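Local structure of WipB (Legionella pneumophila, 5NNY) at residues 17-22 with 33-38. The protein acts as a serine/threonine phosphatase that the bacterium delivers into host cells to target the lysosomal nutrient-sensing machinery, the present chain being its phosphatase domain. Residues are numbered along the deposited sequence; the frame is centred on the assembly and turned at random.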
ATOM      1  N   LEU A  17       4.977  10.283  -9.437  1.00 17.55           N
ATOM      2  CA  LEU A  17       3.592  10.097  -9.851  1.00 20.27           C
ATOM      3  C   LEU A  17       2.639  10.391  -8.702  1.00 19.65           C
ATOM      4  O   LEU A  17       1.660  11.128  -8.878  1.00 19.87           O
ATOM      5  CB  LEU A  17       3.400   8.669 -10.370  1.00 14.99           C
ATOM      6  CG  LEU A  17       1.983   8.198 -10.702  1.00 19.26           C
ATOM      7  CD1 LEU A  17       1.279   9.084 -11.740  1.00 20.45           C
ATOM      8  CD2 LEU A  17       2.017   6.744 -11.154  1.00 20.42           C
ATOM      9  N   PHE A  18       2.932   9.844  -7.511  1.00 19.34           N
ATOM     10  CA  PHE A  18       2.159  10.144  -6.302  1.00 16.56           C
ATOM     11  C   PHE A  18       2.093  11.649  -6.048  1.00 21.82           C
ATOM     12  O   PHE A  18       1.008  12.205  -5.838  1.00 18.59           O
ATOM     13  CB  PHE A  18       2.770   9.414  -5.102  1.00 20.73           C
ATOM     14  CG  PHE A  18       1.882   9.368  -3.872  1.00 18.95           C
ATOM     15  CD1 PHE A  18       0.500   9.365  -3.976  1.00 21.34           C
ATOM     16  CD2 PHE A  18       2.443   9.321  -2.610  1.00 20.93           C
ATOM     17  CE1 PHE A  18      -0.291   9.314  -2.830  1.00 20.88           C
ATOM     18  CE2 PHE A  18       1.658   9.271  -1.469  1.00 25.06           C
ATOM     19  CZ  PHE A  18       0.282   9.272  -1.579  1.00 19.93           C
ATOM     20  N   LEU A  19       3.247  12.326  -6.059  1.00 18.71           N
ATOM     21  CA  LEU A  19       3.257  13.778  -5.906  1.00 21.40           C
ATOM     22  C   LEU A  19       2.389  14.461  -6.957  1.00 23.64           C
ATOM     23  O   LEU A  19       1.623  15.377  -6.637  1.00 18.20           O
ATOM     24  CB  LEU A  19       4.694  14.306  -5.998  1.00 17.26           C
ATOM     25  CG  LEU A  19       4.803  15.804  -5.655  1.00 22.35           C
ATOM     26  CD1 LEU A  19       4.857  15.984  -4.157  1.00 23.04           C
ATOM     27  CD2 LEU A  19       6.035  16.434  -6.277  1.00 16.99           C
ATOM     28  N   ASN A  20       2.520  14.056  -8.221  1.00 19.42           N
ATOM     29  CA  ASN A  20       1.781  14.711  -9.297  1.00 20.07           C
ATOM     30  C   ASN A  20       0.278  14.644  -9.053  1.00 21.43           C
ATOM     31  O   ASN A  20      -0.431  15.656  -9.178  1.00 22.57           O
ATOM     32  CB  ASN A  20       2.140  14.066 -10.634  1.00 20.68           C
ATOM     33  CG  ASN A  20       1.896  14.989 -11.808  1.00 24.00           C
ATOM     34  OD1 ASN A  20       2.032  16.213 -11.699  1.00 31.79           O
ATOM     35  ND2 ASN A  20       1.555  14.405 -12.950  1.00 20.38           N
ATOM     36  N   ILE A  21      -0.223  13.463  -8.689  1.00 19.04           N
ATOM     37  CA  ILE A  21      -1.656  13.315  -8.468  1.00 17.47           C
ATOM     38  C   ILE A  21      -2.102  14.173  -7.294  1.00 21.91           C
ATOM     39  O   ILE A  21      -3.124  14.875  -7.372  1.00 22.23           O
ATOM     40  CB  ILE A  21      -2.017  11.832  -8.268  1.00 20.87           C
ATOM     41  CG1 ILE A  21      -1.658  11.019  -9.511  1.00 26.19           C
ATOM     42  CG2 ILE A  21      -3.504  11.674  -7.978  1.00 18.91           C
ATOM     43  CD1 ILE A  21      -1.671   9.507  -9.262  1.00 26.01           C
ATOM     44  N   LEU A  22      -1.324  14.167  -6.204  1.00 21.65           N
ATOM     45  CA  LEU A  22      -1.658  14.964  -5.029  1.00 23.05           C
ATOM     46  C   LEU A  22      -1.729  16.452  -5.364  1.00 22.06           C
ATOM     47  O   LEU A  22      -2.571  17.168  -4.820  1.00 20.81           O
ATOM     48  CB  LEU A  22      -0.636  14.710  -3.917  1.00 18.63           C
ATOM     49  CG  LEU A  22      -0.683  13.342  -3.251  1.00 22.34           C
ATOM     50  CD1 LEU A  22       0.581  13.110  -2.437  1.00 21.57           C
ATOM     51  CD2 LEU A  22      -1.924  13.236  -2.360  1.00 19.41           C
ATOM     52  N   GLU A  33       9.318  25.497  -8.173  1.00 21.72           N
ATOM     53  CA  GLU A  33      10.748  25.232  -8.061  1.00 20.74           C
ATOM     54  C   GLU A  33      11.019  24.000  -7.202  1.00 19.81           C
ATOM     55  O   GLU A  33      11.943  23.219  -7.495  1.00 19.75           O
ATOM     56  CB  GLU A  33      11.482  26.461  -7.518  1.00 29.67           C
ATOM     57  CG  GLU A  33      12.997  26.263  -7.516  1.00 39.81           C
ATOM     58  CD  GLU A  33      13.797  27.556  -7.354  1.00 48.41           C
ATOM     59  OE1 GLU A  33      13.241  28.567  -6.863  1.00 49.28           O
ATOM     60  OE2 GLU A  33      14.990  27.551  -7.729  1.00 48.10           O
ATOM     61  N   ASN A  34      10.213  23.788  -6.153  1.00 21.57           N
ATOM     62  CA  ASN A  34      10.392  22.604  -5.309  1.00 18.64           C
ATOM     63  C   ASN A  34       9.861  21.342  -5.971  1.00 18.32           C
ATOM     64  O   ASN A  34      10.387  20.244  -5.740  1.00 19.48           O
ATOM     65  CB  ASN A  34       9.709  22.792  -3.953  1.00 20.01           C
ATOM     66  CG  ASN A  34      10.519  23.664  -3.009  1.00 20.38           C
ATOM     67  OD1 ASN A  34      11.737  23.803  -3.169  1.00 22.15           O
ATOM     68  ND2 ASN A  34       9.852  24.252  -2.017  1.00 23.97           N
ATOM     69  N   TYR A  35       8.799  21.465  -6.759  1.00 21.11           N
ATOM     70  CA  TYR A  35       8.394  20.355  -7.602  1.00 21.01           C
ATOM     71  C   TYR A  35       9.530  19.942  -8.530  1.00 16.71           C
ATOM     72  O   TYR A  35       9.814  18.746  -8.690  1.00 19.59           O
ATOM     73  CB  TYR A  35       7.155  20.778  -8.387  1.00 16.63           C
ATOM     74  CG  TYR A  35       6.446  19.679  -9.123  1.00 18.49           C
ATOM     75  CD1 TYR A  35       6.933  19.193 -10.327  1.00 16.18           C
ATOM     76  CD2 TYR A  35       5.255  19.171  -8.644  1.00 20.41           C
ATOM     77  CE1 TYR A  35       6.269  18.219 -11.017  1.00 21.65           C
ATOM     78  CE2 TYR A  35       4.575  18.184  -9.330  1.00 29.14           C
ATOM     79  CZ  TYR A  35       5.095  17.709 -10.511  1.00 25.79           C
ATOM     80  OH  TYR A  35       4.441  16.728 -11.204  1.00 29.34           O
ATOM     81  N   ALA A  36      10.197  20.920  -9.149  1.00 18.75           N
ATOM     82  CA  ALA A  36      11.269  20.580 -10.076  1.00 17.46           C
ATOM     83  C   ALA A  36      12.422  19.926  -9.337  1.00 17.79           C
ATOM     84  O   ALA A  36      13.019  18.966  -9.837  1.00 19.22           O
ATOM     85  CB  ALA A  36      11.756  21.815 -10.837  1.00 18.42           C
ATOM     86  N   LYS A  37      12.747  20.432  -8.139  1.00 17.28           N
ATOM     87  CA  LYS A  37      13.760  19.780  -7.318  1.00 15.28           C
ATOM     88  C   LYS A  37      13.359  18.337  -7.003  1.00 14.92           C
ATOM     89  O   LYS A  37      14.193  17.426  -7.056  1.00 17.45           O
ATOM     90  CB  LYS A  37      13.988  20.558  -6.019  1.00 25.50           C
ATOM     91  CG  LYS A  37      14.872  21.824  -6.131  1.00 22.57           C
ATOM     92  CD  LYS A  37      14.988  22.526  -4.766  1.00 18.11           C
ATOM     93  CE  LYS A  37      16.004  23.674  -4.738  1.00 22.70           C
ATOM     94  NZ  LYS A  37      15.614  24.822  -5.603  1.00 22.56           N
ATOM     95  N   PHE A  38      12.085  18.119  -6.662  1.00 15.88           N
ATOM     96  CA  PHE A  38      11.604  16.771  -6.351  1.00 18.00           C
ATOM     97  C   PHE A  38      11.795  15.836  -7.543  1.00 20.06           C
ATOM     98  O   PHE A  38      12.336  14.724  -7.402  1.00 17.39           O
ATOM     99  CB  PHE A  38      10.124  16.843  -5.948  1.00 21.46           C
ATOM    100  CG  PHE A  38       9.546  15.562  -5.406  1.00 17.79           C
ATOM    101  CD1 PHE A  38       9.333  14.460  -6.222  1.00 22.88           C
ATOM    102  CD2 PHE A  38       9.130  15.503  -4.082  1.00 16.52           C
ATOM    103  CE1 PHE A  38       8.759  13.305  -5.725  1.00 19.52           C
ATOM    104  CE2 PHE A  38       8.566  14.366  -3.570  1.00 22.85           C
ATOM    105  CZ  PHE A  38       8.372  13.259  -4.382  1.00 18.35           C
TER
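The nearest CA atoms across the two nearly antiparallel helices, 8.5 Å apart, belong to Leu19 and Tyr35. The segment axes run at 158° and come no nearer than 11.4 Å, so side chains alone bridge the gap. This is an antiparallel helix pair of the calcineurin-like phosphatase domain, joined through short strand 28-29: helix 15-24 follows edge strand 6-8 of the mixed sheet, and the chain returns through that short strand into helix 32-42. Leu19 reaches straight across and pushes its isobutyl end between two aromatic rings. Its CD2 sits over one face of Phe38, 3.8 Å from the ring centroid and 15° off the normal, a CH-pi contact displaced toward the rim at CG. The same methyl meets Tyr35 obliquely, 3.7 Å from Tyr35 CD2, while Leu19 CD1 lies near Phe38 CE2. The CB bond of Phe38 points at helix 15-24, and a trans chi1 carries the ring on in the same direction; the ring also meets Tyr75 and touches Leu111, tying the pair to helices 64-79 and 105-117. On the more exposed side of Leu19, Tyr35 stretches past it to Asn20, whose amide plane is turned 65° from the phenol ring. The hydroxyl donates from above the carbonyl plane rather than along a lone pair, Tyr35 OH lying a short 2.5 Å from Asn20 OD1.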